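Local coordinates for nitrite oxidoreductase subunit A (Kuenenia stuttgartiensis, PDB 7B04), which belongs to the molybdopterin oxidoreductase family and carries a molybdenum atom, an iron/sulfur cluster and two MD1 groups, at residues Arg351-Ala357 and Ile845-Gly850; Leu360-Ile365 and Leu489-Ile494; Ala277-Ser283 and Ala535-Arg540. All coordinates share one frame; numbering follows the deposited sequence.

Contact 1. Residues Arg351-Ala357 and Ile845-Gly850. With MD1 (phosphoric acid 4-(2-amino-4-oxo-3,4,5,6,-tetrahydro-pteridin-6-yl)-2-hydroxy-3,4-dimercapto-but-3-en-yl ester guanylate ester), chain C.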
loop_
_atom_site.group_PDB
_atom_site.type_symbol
_atom_site.label_atom_id
_atom_site.label_comp_id
_atom_site.label_asym_id
_atom_site.label_seq_id
_atom_site.Cartn_x
_atom_site.Cartn_y
_atom_site.Cartn_z
ATOM N N ARG B 351 2.312 22.011 15.226
ATOM C CA ARG B 351 3.194 21.247 16.092
ATOM C C ARG B 351 2.444 20.034 16.619
ATOM O O ARG B 351 1.245 20.103 16.905
ATOM C CB ARG B 351 3.692 22.120 17.248
ATOM C CG ARG B 351 4.693 21.444 18.174
ATOM C CD ARG B 351 5.361 22.460 19.093
ATOM N NE ARG B 351 4.422 23.081 20.023
ATOM C CZ ARG B 351 4.144 22.612 21.235
ATOM N NH1 ARG B 351 3.277 23.246 22.012
ATOM N NH2 ARG B 351 4.729 21.504 21.669
ATOM N N ASN B 352 3.154 18.919 16.749
ATOM C CA ASN B 352 2.505 17.673 17.127
ATOM C C ASN B 352 2.045 17.714 18.580
ATOM O O ASN B 352 2.666 18.353 19.435
ATOM C CB ASN B 352 3.443 16.494 16.883
ATOM C CG ASN B 352 4.201 16.614 15.573
ATOM O OD1 ASN B 352 4.961 17.562 15.368
ATOM N ND2 ASN B 352 3.997 15.655 14.678
ATOM N N ASN B 353 0.939 17.012 18.846
ATOM C CA ASN B 353 0.346 16.895 20.176
ATOM C C ASN B 353 -0.197 18.230 20.677
ATOM O O ASN B 353 -0.158 18.513 21.879
ATOM C CB ASN B 353 1.345 16.305 21.181
ATOM C CG ASN B 353 0.667 15.634 22.360
ATOM O OD1 ASN B 353 -0.554 15.680 22.502
ATOM N ND2 ASN B 353 1.464 15.005 23.214
ATOM N N THR B 354 -0.688 19.078 19.756
ATOM C CA THR B 354 -1.207 20.388 20.135
ATOM C C THR B 354 -2.524 20.758 19.445
ATOM O O THR B 354 -2.856 21.948 19.387
ATOM C CB THR B 354 -0.193 21.509 19.841
ATOM O OG1 THR B 354 -0.042 21.667 18.425
ATOM C CG2 THR B 354 1.159 21.211 20.469
ATOM N N ASP B 355 -3.286 19.794 18.914
ATOM C CA ASP B 355 -4.471 20.169 18.146
ATOM C C ASP B 355 -5.606 20.679 19.023
ATOM O O ASP B 355 -6.474 21.405 18.524
ATOM C CB ASP B 355 -4.996 18.991 17.318
ATOM C CG ASP B 355 -4.137 18.694 16.108
ATOM O OD1 ASP B 355 -4.670 18.139 15.126
ATOM O OD2 ASP B 355 -2.923 18.999 16.147
ATOM N N THR B 356 -5.638 20.306 20.306
ATOM C CA THR B 356 -6.699 20.804 21.177
ATOM C C THR B 356 -6.691 22.323 21.215
ATOM O O THR B 356 -7.748 22.959 21.137
ATOM C CB THR B 356 -6.554 20.238 22.591
ATOM O OG1 THR B 356 -6.585 18.807 22.546
ATOM C CG2 THR B 356 -7.692 20.735 23.476
ATOM N N ALA B 357 -5.503 22.922 21.314
ATOM C CA ALA B 357 -5.408 24.375 21.353
ATOM C C ALA B 357 -5.938 25.002 20.069
ATOM O O ALA B 357 -6.652 26.009 20.114
ATOM C CB ALA B 357 -3.960 24.795 21.600
ATOM N N ILE B 845 -12.599 21.315 28.294
ATOM C CA ILE B 845 -11.784 20.931 27.146
ATOM C C ILE B 845 -10.586 21.877 27.129
ATOM O O ILE B 845 -10.682 23.020 26.680
ATOM C CB ILE B 845 -12.573 20.978 25.836
ATOM C CG1 ILE B 845 -13.710 19.954 25.872
ATOM C CG2 ILE B 845 -11.658 20.706 24.652
ATOM C CD1 ILE B 845 -14.700 20.095 24.740
ATOM N N VAL B 846 -9.455 21.399 27.636
ATOM C CA VAL B 846 -8.254 22.205 27.800
ATOM C C VAL B 846 -7.128 21.569 26.999
ATOM O O VAL B 846 -7.135 20.362 26.733
ATOM C CB VAL B 846 -7.876 22.338 29.295
ATOM C CG1 VAL B 846 -7.415 20.998 29.856
ATOM C CG2 VAL B 846 -6.822 23.420 29.509
ATOM N N HIS B 847 -6.158 22.389 26.604
ATOM C CA HIS B 847 -4.953 21.889 25.959
ATOM C C HIS B 847 -3.943 21.476 27.020
ATOM O O HIS B 847 -3.704 22.213 27.982
ATOM C CB HIS B 847 -4.338 22.938 25.036
ATOM C CG HIS B 847 -3.028 22.517 24.447
ATOM N ND1 HIS B 847 -1.823 22.743 25.075
ATOM C CD2 HIS B 847 -2.737 21.865 23.297
ATOM C CE1 HIS B 847 -0.844 22.258 24.333
ATOM N NE2 HIS B 847 -1.372 21.720 23.248
ATOM N N ARG B 848 -3.356 20.297 26.842
ATOM C CA ARG B 848 -2.340 19.792 27.750
ATOM C C ARG B 848 -1.178 19.236 26.943
ATOM O O ARG B 848 -1.380 18.616 25.896
ATOM C CB ARG B 848 -2.902 18.702 28.675
ATOM C CG ARG B 848 -3.980 19.187 29.628
ATOM C CD ARG B 848 -4.407 18.083 30.580
ATOM N NE ARG B 848 -3.338 17.719 31.505
ATOM C CZ ARG B 848 -3.436 16.763 32.422
ATOM N NH1 ARG B 848 -2.411 16.504 33.222
ATOM N NH2 ARG B 848 -4.556 16.064 32.539
ATOM N N GLU B 849 0.034 19.458 27.442
ATOM C CA GLU B 849 1.225 18.931 26.799
ATOM C C GLU B 849 1.365 17.448 27.120
ATOM O O GLU B 849 0.828 16.950 28.110
ATOM C CB GLU B 849 2.475 19.687 27.252
ATOM C CG GLU B 849 2.507 21.158 26.860
ATOM C CD GLU B 849 2.620 21.372 25.360
ATOM O OE1 GLU B 849 3.210 20.513 24.672
ATOM O OE2 GLU B 849 2.122 22.405 24.868
ATOM N N GLY B 850 2.042 16.728 26.236
ATOM C CA GLY B 850 2.224 15.312 26.427
ATOM C C GLY B 850 3.160 14.985 27.572
ATOM O O GLY B 850 4.064 15.757 27.909
HETATM P PB MD1 C . -4.369 6.938 10.370
HETATM O O3B MD1 C . -3.058 7.066 11.358
HETATM O O1B MD1 C . -4.160 7.791 9.141
HETATM O O2B MD1 C . -5.598 7.410 11.107
HETATM O O3A MD1 C . -4.547 5.356 9.932
HETATM C C10 MD1 C . -4.925 4.393 10.878
HETATM C C11 MD1 C . -5.806 3.320 10.177
HETATM O O11 MD1 C . -5.217 3.190 8.691
HETATM C C12 MD1 C . -5.857 2.214 10.934
HETATM S S12 MD1 C . -5.919 2.394 12.740
HETATM C C13 MD1 C . -5.921 0.744 10.440
HETATM S S13 MD1 C . -5.999 -0.527 11.733
HETATM C C14 MD1 C . -5.866 0.296 9.075
HETATM N N15 MD1 C . -4.384 0.680 8.596
HETATM C C16 MD1 C . -4.229 0.637 7.200
HETATM C C15 MD1 C . -2.997 0.113 6.552
HETATM O O14 MD1 C . -2.103 -0.297 7.212
HETATM N N17 MD1 C . -2.905 0.108 5.066
HETATM C C17 MD1 C . -4.075 0.644 4.209
HETATM N N16 MD1 C . -3.976 0.633 2.762
HETATM N N18 MD1 C . -5.326 1.179 4.867
HETATM C C20 MD1 C . -5.434 1.189 6.303
HETATM N N8 MD1 C . -6.575 1.680 6.966
HETATM C C7 MD1 C . -7.000 0.718 8.179
HETATM P PA MD1 C . -1.653 7.833 10.959
HETATM O O1A MD1 C . -0.576 7.365 11.906
HETATM O O2A MD1 C . -1.291 7.465 9.541
HETATM O "O5'" MD1 C . -1.793 9.471 11.078
HETATM C "C5'" MD1 C . -2.323 10.190 10.006
HETATM C "C4'" MD1 C . -1.616 11.582 9.853
HETATM O "O4'" MD1 C . -1.641 12.402 11.181
HETATM C "C1'" MD1 C . -0.194 12.962 11.268
HETATM N N9 MD1 C . 0.176 13.333 12.659
HETATM C C4 MD1 C . -0.413 14.373 13.242
HETATM N N3 MD1 C . -1.457 15.324 12.765
HETATM C C2 MD1 C . -1.929 16.394 13.642
HETATM N N2 MD1 C . -2.946 17.318 13.177
HETATM N N1 MD1 C . -1.384 16.529 14.971
HETATM C C6 MD1 C . -0.381 15.613 15.422
HETATM O O6 MD1 C . 0.069 15.716 16.511
HETATM C C5 MD1 C . 0.109 14.494 14.494
HETATM N N7 MD1 C . 1.009 13.529 14.658
HETATM C C8 MD1 C . 1.061 12.801 13.524
HETATM C "C2'" MD1 C . 0.489 11.972 10.855
HETATM O "O2'" MD1 C . 1.823 12.396 10.452
HETATM C "C3'" MD1 C . -0.382 11.431 9.549
HETATM O "O3'" MD1 C . -0.075 12.241 8.378
#
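Arg351 and Glu849 meet edge to edge, the guanidinium and carboxylate planes only 16° apart although the two side chains cross at about a right angle. NH1 of Arg351 donates to the syn side of Glu849 OE2 at 3.2 Å, a salt bridge whose hydrogen bond is nearly straight (165°). The methyl CG2 of Thr354 lies over the centre of one guanidinium face, and second partners hold the pair: Arg351 NE bonds to Met500 O, Glu849 OE1 to Thr854 OG1. With CG anti to the backbone N (chi1 175°), His847 sends its ring to the start of the opposing helix. Thr354 CA meets the ring edge in plane, 3.4 Å from His847 NE2, while Ala357 CB sits 3.6 Å from His847 CD2.

Asp355 points away from 845-850 and reads the guanine of MD1: OD1 takes MD1 N2 at 2.7 Å and OD2 takes MD1 N1 at 3.1 Å. Backbone N of Asn353 donates to MD1 O6 at 2.8 Å, so carboxylate and amide together recognise the edge of the base.

This turn leads into helix 355-368, flanked by helix 535-541 at Thr356 and helix 494-501 at Ala357, while His847 and Glu849 pair through their backbones with strand 860-862.

Contact 2. Residues Leu360-Ile365 and Leu489-Ile494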
loop_
_atom_site.group_PDB
_atom_site.type_symbol
_atom_site.label_atom_id
_atom_site.label_comp_id
_atom_site.label_asym_id
_atom_site.label_seq_id
_atom_site.Cartn_x
_atom_site.Cartn_y
_atom_site.Cartn_z
ATOM N N LEU B 360 -9.634 25.004 20.072
ATOM C CA LEU B 360 -10.086 25.932 21.101
ATOM C C LEU B 360 -9.982 27.370 20.613
ATOM O O LEU B 360 -10.873 28.187 20.874
ATOM C CB LEU B 360 -9.273 25.742 22.383
ATOM C CG LEU B 360 -9.551 24.491 23.220
ATOM C CD1 LEU B 360 -8.516 24.342 24.325
ATOM C CD2 LEU B 360 -10.953 24.534 23.799
ATOM N N GLY B 361 -8.900 27.697 19.904
ATOM C CA GLY B 361 -8.781 29.023 19.320
ATOM C C GLY B 361 -9.852 29.296 18.282
ATOM O O GLY B 361 -10.359 30.416 18.179
ATOM N N ILE B 362 -10.213 28.277 17.500
ATOM C CA ILE B 362 -11.271 28.444 16.508
ATOM C C ILE B 362 -12.626 28.559 17.194
ATOM O O ILE B 362 -13.498 29.321 16.758
ATOM C CB ILE B 362 -11.238 27.285 15.493
ATOM C CG1 ILE B 362 -9.920 27.296 14.718
ATOM C CG2 ILE B 362 -12.415 27.372 14.534
ATOM C CD1 ILE B 362 -9.703 26.067 13.865
ATOM N N THR B 363 -12.820 27.816 18.287
ATOM C CA THR B 363 -14.050 27.946 19.061
ATOM C C THR B 363 -14.189 29.354 19.627
ATOM O O THR B 363 -15.292 29.912 19.659
ATOM C CB THR B 363 -14.077 26.910 20.186
ATOM O OG1 THR B 363 -13.936 25.598 19.631
ATOM C CG2 THR B 363 -15.385 26.988 20.959
ATOM N N LYS B 364 -13.077 29.944 20.073
ATOM C CA LYS B 364 -13.114 31.316 20.569
ATOM C C LYS B 364 -13.526 32.289 19.471
ATOM O O LYS B 364 -14.301 33.220 19.715
ATOM C CB LYS B 364 -11.752 31.703 21.145
ATOM C CG LYS B 364 -11.652 33.162 21.552
ATOM C CD LYS B 364 -10.303 33.477 22.172
ATOM C CE LYS B 364 -10.103 34.976 22.306
ATOM N NZ LYS B 364 -11.112 35.581 23.219
ATOM N N ILE B 365 -13.015 32.088 18.254
ATOM C CA ILE B 365 -13.389 32.954 17.142
ATOM C C ILE B 365 -14.869 32.790 16.811
ATOM O O ILE B 365 -15.547 33.754 16.439
ATOM C CB ILE B 365 -12.494 32.671 15.921
ATOM C CG1 ILE B 365 -11.027 32.951 16.256
ATOM C CG2 ILE B 365 -12.925 33.510 14.726
ATOM C CD1 ILE B 365 -10.054 32.463 15.201
ATOM N N LEU B 489 -11.857 30.410 27.467
ATOM C CA LEU B 489 -11.202 30.669 26.193
ATOM C C LEU B 489 -10.339 31.927 26.190
ATOM O O LEU B 489 -9.792 32.271 25.131
ATOM C CB LEU B 489 -12.266 30.780 25.100
ATOM C CG LEU B 489 -13.002 29.496 24.721
ATOM C CD1 LEU B 489 -14.252 29.794 23.898
ATOM C CD2 LEU B 489 -12.070 28.573 23.959
ATOM N N ARG B 490 -10.180 32.602 27.331
ATOM C CA ARG B 490 -9.314 33.779 27.387
ATOM C C ARG B 490 -7.839 33.424 27.240
ATOM O O ARG B 490 -7.030 34.295 26.896
ATOM C CB ARG B 490 -9.537 34.536 28.697
ATOM N N ASP B 491 -7.466 32.182 27.546
ATOM C CA ASP B 491 -6.099 31.709 27.377
ATOM C C ASP B 491 -5.812 31.228 25.967
ATOM O O ASP B 491 -4.682 30.822 25.676
ATOM C CB ASP B 491 -5.783 30.599 28.370
ATOM C CG ASP B 491 -5.947 31.056 29.801
ATOM O OD1 ASP B 491 -6.415 32.196 30.017
ATOM O OD2 ASP B 491 -5.583 30.294 30.708
ATOM N N TYR B 492 -6.813 31.226 25.103
ATOM C CA TYR B 492 -6.681 30.731 23.747
ATOM C C TYR B 492 -6.919 31.849 22.742
ATOM O O TYR B 492 -7.581 31.671 21.708
ATOM C CB TYR B 492 -7.608 29.542 23.550
ATOM C CG TYR B 492 -7.116 28.418 24.427
ATOM C CD1 TYR B 492 -6.140 27.547 23.972
ATOM C CD2 TYR B 492 -7.538 28.296 25.745
ATOM C CE1 TYR B 492 -5.652 26.548 24.776
ATOM C CE2 TYR B 492 -7.049 27.300 26.560
ATOM C CZ TYR B 492 -6.105 26.426 26.069
ATOM O OH TYR B 492 -5.602 25.418 26.864
ATOM N N ASP B 493 -6.364 33.021 23.057
ATOM C CA ASP B 493 -6.359 34.131 22.117
ATOM C C ASP B 493 -5.590 33.745 20.863
ATOM O O ASP B 493 -4.696 32.891 20.888
ATOM C CB ASP B 493 -5.738 35.382 22.765
ATOM C CG ASP B 493 -4.274 35.202 23.124
ATOM O OD1 ASP B 493 -3.975 34.252 23.872
ATOM O OD2 ASP B 493 -3.431 36.019 22.691
ATOM N N ILE B 494 -5.949 34.403 19.760
ATOM C CA ILE B 494 -5.448 34.020 18.442
ATOM C C ILE B 494 -3.928 34.044 18.414
ATOM O O ILE B 494 -3.297 33.234 17.724
ATOM C CB ILE B 494 -6.046 34.935 17.351
ATOM C CG1 ILE B 494 -7.578 34.936 17.420
ATOM C CG2 ILE B 494 -5.592 34.494 15.977
ATOM C CD1 ILE B 494 -8.239 36.013 16.570
#
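Leu360 lays its CD1 methyl over one face of the Tyr492 ring, a CH-pi contact with CD1 3.8 Å from the ring centroid and 17° off the ring normal, displaced toward the CE1-CZ rim. The tyrosine stands with CG anti to its own carbonyl carbon (chi1 -66°), and its hydroxyl bonds to His847 N, which anchors the far end of the ring. The other Leu360 branch, CD2, meets Leu489 CD2 at 4.2 Å. Leu489 splits its two methyls along the helix: CD2 lies beside Leu360 O, and CD1 lies 3.8 Å from Lys364 CA.

The helix 355-368 follows strand 346-347, at one end of a parallel five-stranded sheet of order 3-2-1-4-5, a Rossmann-like topology; here it packs against the link between helices 481-488 and 494-501.

Lys364 runs extended through chi1 to chi3 and bends only at chi4 (63°). Its aliphatic shaft therefore passes alongside the link, CD 3.2 Å from Leu489 O and 3.3 Å from Tyr492 O, before NZ turns to a salt bridge with Asp368. Asp493 is the N-cap of helix 494-501, its OD1 also bonded to Ser496 OG. One turn beyond Gly361, Ile365 and Ile494 cross at about a right angle, Ile365 CD1 touching Ile494 CG1 at 4.1 Å.

Contact 3. Residues Ala277-Ser283 and Ala535-Arg540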
loop_
_atom_site.group_PDB
_atom_site.type_symbol
_atom_site.label_atom_id
_atom_site.label_comp_id
_atom_site.label_asym_id
_atom_site.label_seq_id
_atom_site.Cartn_x
_atom_site.Cartn_y
_atom_site.Cartn_z
ATOM N N ALA B 277 -11.518 6.668 19.444
ATOM C CA ALA B 277 -11.270 8.068 19.820
ATOM C C ALA B 277 -11.785 8.216 21.256
ATOM O O ALA B 277 -12.974 8.328 21.429
ATOM C CB ALA B 277 -12.006 8.961 18.880
ATOM N N PRO B 278 -10.928 8.360 22.283
ATOM C CA PRO B 278 -11.367 8.331 23.689
ATOM C C PRO B 278 -12.353 9.423 24.066
ATOM O O PRO B 278 -13.105 9.248 25.032
ATOM C CB PRO B 278 -10.051 8.490 24.463
ATOM C CG PRO B 278 -8.992 8.069 23.460
ATOM C CD PRO B 278 -9.480 8.616 22.182
ATOM N N GLY B 279 -12.374 10.537 23.337
ATOM C CA GLY B 279 -13.290 11.616 23.672
ATOM C C GLY B 279 -14.731 11.319 23.320
ATOM O O GLY B 279 -15.631 11.965 23.858
ATOM N N HIS B 280 -14.966 10.353 22.429
ATOM C CA HIS B 280 -16.327 10.073 21.980
ATOM C C HIS B 280 -17.256 9.587 23.091
ATOM O O HIS B 280 -18.400 10.072 23.149
ATOM C CB HIS B 280 -16.282 9.072 20.821
ATOM C CG HIS B 280 -15.838 9.674 19.526
ATOM N ND1 HIS B 280 -15.739 8.945 18.360
ATOM C CD2 HIS B 280 -15.466 10.937 19.214
ATOM C CE1 HIS B 280 -15.330 9.737 17.385
ATOM N NE2 HIS B 280 -15.155 10.949 17.877
ATOM N N PRO B 281 -16.865 8.667 23.982
ATOM C CA PRO B 281 -17.748 8.352 25.119
ATOM C C PRO B 281 -18.033 9.545 26.013
ATOM O O PRO B 281 -19.066 9.559 26.693
ATOM C CB PRO B 281 -16.980 7.256 25.873
ATOM C CG PRO B 281 -16.118 6.631 24.840
ATOM C CD PRO B 281 -15.707 7.754 23.934
ATOM N N PHE B 282 -17.152 10.547 26.033
ATOM C CA PHE B 282 -17.387 11.738 26.841
ATOM C C PHE B 282 -18.291 12.734 26.124
ATOM O O PHE B 282 -19.148 13.364 26.754
ATOM C CB PHE B 282 -16.057 12.401 27.201
ATOM C CG PHE B 282 -15.172 11.557 28.073
ATOM C CD1 PHE B 282 -15.374 11.502 29.441
ATOM C CD2 PHE B 282 -14.134 10.824 27.525
ATOM C CE1 PHE B 282 -14.558 10.728 30.245
ATOM C CE2 PHE B 282 -13.316 10.048 28.323
ATOM C CZ PHE B 282 -13.527 10.000 29.684
ATOM N N SER B 283 -18.114 12.891 24.809
ATOM C CA SER B 283 -18.828 13.936 24.083
ATOM C C SER B 283 -20.240 13.503 23.702
ATOM O O SER B 283 -21.189 14.282 23.853
ATOM C CB SER B 283 -18.040 14.336 22.834
ATOM O OG SER B 283 -16.789 14.903 23.183
ATOM N N ALA B 535 -5.240 12.443 23.535
ATOM C CA ALA B 535 -6.230 12.237 22.478
ATOM C C ALA B 535 -7.649 12.457 22.996
ATOM O O ALA B 535 -8.500 13.017 22.290
ATOM C CB ALA B 535 -6.073 10.829 21.881
ATOM N N THR B 536 -7.908 12.042 24.237
ATOM C CA THR B 536 -9.219 12.235 24.853
ATOM C C THR B 536 -9.657 13.689 24.794
ATOM O O THR B 536 -10.795 13.993 24.412
ATOM C CB THR B 536 -9.179 11.773 26.318
ATOM O OG1 THR B 536 -8.720 10.422 26.392
ATOM C CG2 THR B 536 -10.571 11.851 26.947
ATOM N N LEU B 537 -8.756 14.595 25.147
ATOM C CA LEU B 537 -9.046 16.019 25.054
ATOM C C LEU B 537 -9.189 16.451 23.604
ATOM O O LEU B 537 -10.069 17.254 23.266
ATOM C CB LEU B 537 -7.921 16.815 25.717
ATOM C CG LEU B 537 -7.869 16.850 27.233
ATOM C CD1 LEU B 537 -6.464 17.255 27.632
ATOM C CD2 LEU B 537 -8.901 17.823 27.762
ATOM N N MET B 538 -8.325 15.925 22.737
ATOM C CA MET B 538 -8.352 16.289 21.324
ATOM C C MET B 538 -9.680 15.910 20.675
ATOM O O MET B 538 -10.270 16.705 19.940
ATOM C CB MET B 538 -7.193 15.606 20.598
ATOM C CG MET B 538 -5.959 16.466 20.449
ATOM S SD MET B 538 -4.531 15.416 20.090
ATOM C CE MET B 538 -3.502 16.493 19.111
ATOM N N ASN B 539 -10.174 14.701 20.948
ATOM C CA ASN B 539 -11.431 14.282 20.339
ATOM C C ASN B 539 -12.587 15.124 20.854
ATOM O O ASN B 539 -13.480 15.507 20.087
ATOM C CB ASN B 539 -11.671 12.799 20.602
ATOM C CG ASN B 539 -10.549 11.936 20.082
ATOM O OD1 ASN B 539 -9.881 11.256 20.846
ATOM N ND2 ASN B 539 -10.331 11.966 18.773
ATOM N N ARG B 540 -12.588 15.423 22.153
ATOM C CA ARG B 540 -13.556 16.372 22.686
ATOM C C ARG B 540 -13.399 17.728 22.011
ATOM O O ARG B 540 -14.390 18.405 21.713
ATOM C CB ARG B 540 -13.390 16.498 24.199
ATOM C CG ARG B 540 -13.754 15.242 24.965
ATOM C CD ARG B 540 -13.312 15.346 26.411
ATOM N NE ARG B 540 -14.012 16.418 27.113
ATOM C CZ ARG B 540 -13.658 16.887 28.304
ATOM N NH1 ARG B 540 -12.607 16.379 28.932
ATOM N NH2 ARG B 540 -14.354 17.864 28.866
#
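Gly279 O collects three donors from the residues that follow: Ser283 N at 2.8 Å, with Phe282 N and the hydroxyl Ser283 OG bound more weakly. The same glycine presses its CA on Thr536 O and Asn539 CB across the contact. Having no side chain, it lets the backbones close to 4.3 Å between Gly279 CA and Thr536 CA. A type I beta turn from Ala277 to His280, closed by the bond from His280 N to Ala277 O, presents it to the helix.

Thr536 divides its branches. OG1 lies beside Pro278 CB and bonds to His1068 NE2; CG2, anti to the backbone N, reaches the Phe282 ring obliquely, 3.6 Å from Phe282 CE2. Pro278 CD rests on Ala535 CB at 4.1 Å, so the proline ring fits against the first turn of helix 535-541. One turn on, the Arg540 shaft runs alongside the short helix 280-283: CG is 3.5 Å from Ser283 OG and CD 4.1 Å from Phe282 CB. A bend at chi3 (64°) directs the guanidinium to the loop, where NH1 and NH2 bond to Glu842 O and Asn843 O. Ala277 CB sits over the centre of the His280 ring, whose NE2 bonds to Tyr525 OH.

The turn and the short helix 280-283 pack on helix 535-541 through Gly279. Asn530 of helix 527-530 touches Pro278 and Ala535, Thr561 of strand 558-561 touches Ala277 and His280, and on another side of helix 535-541 Met538 meets helix 355-368.

Contacts 1 and 2 share helix 355-368, their centres about 13 Å apart, and they touch where Ile845 O lies 3.3 Å from Leu360 CD2. Contact 3 also lies about 13 Å from contact 1, centre to centre, and packs on it through helix 535-541: Leu537 CD2 is 3.3 Å from Val846 O, and Met538 CG 3.2 Å from Thr356 OG1. Contacts 2 and 3 do not touch, their nearest atoms about 7 Å apart. Contact 1 alone binds MD1; the side chains of Ala535 and Leu360 are about 10 and 14 Å from an MD1, and that of Ala277 about 12 Å from the molybdenum.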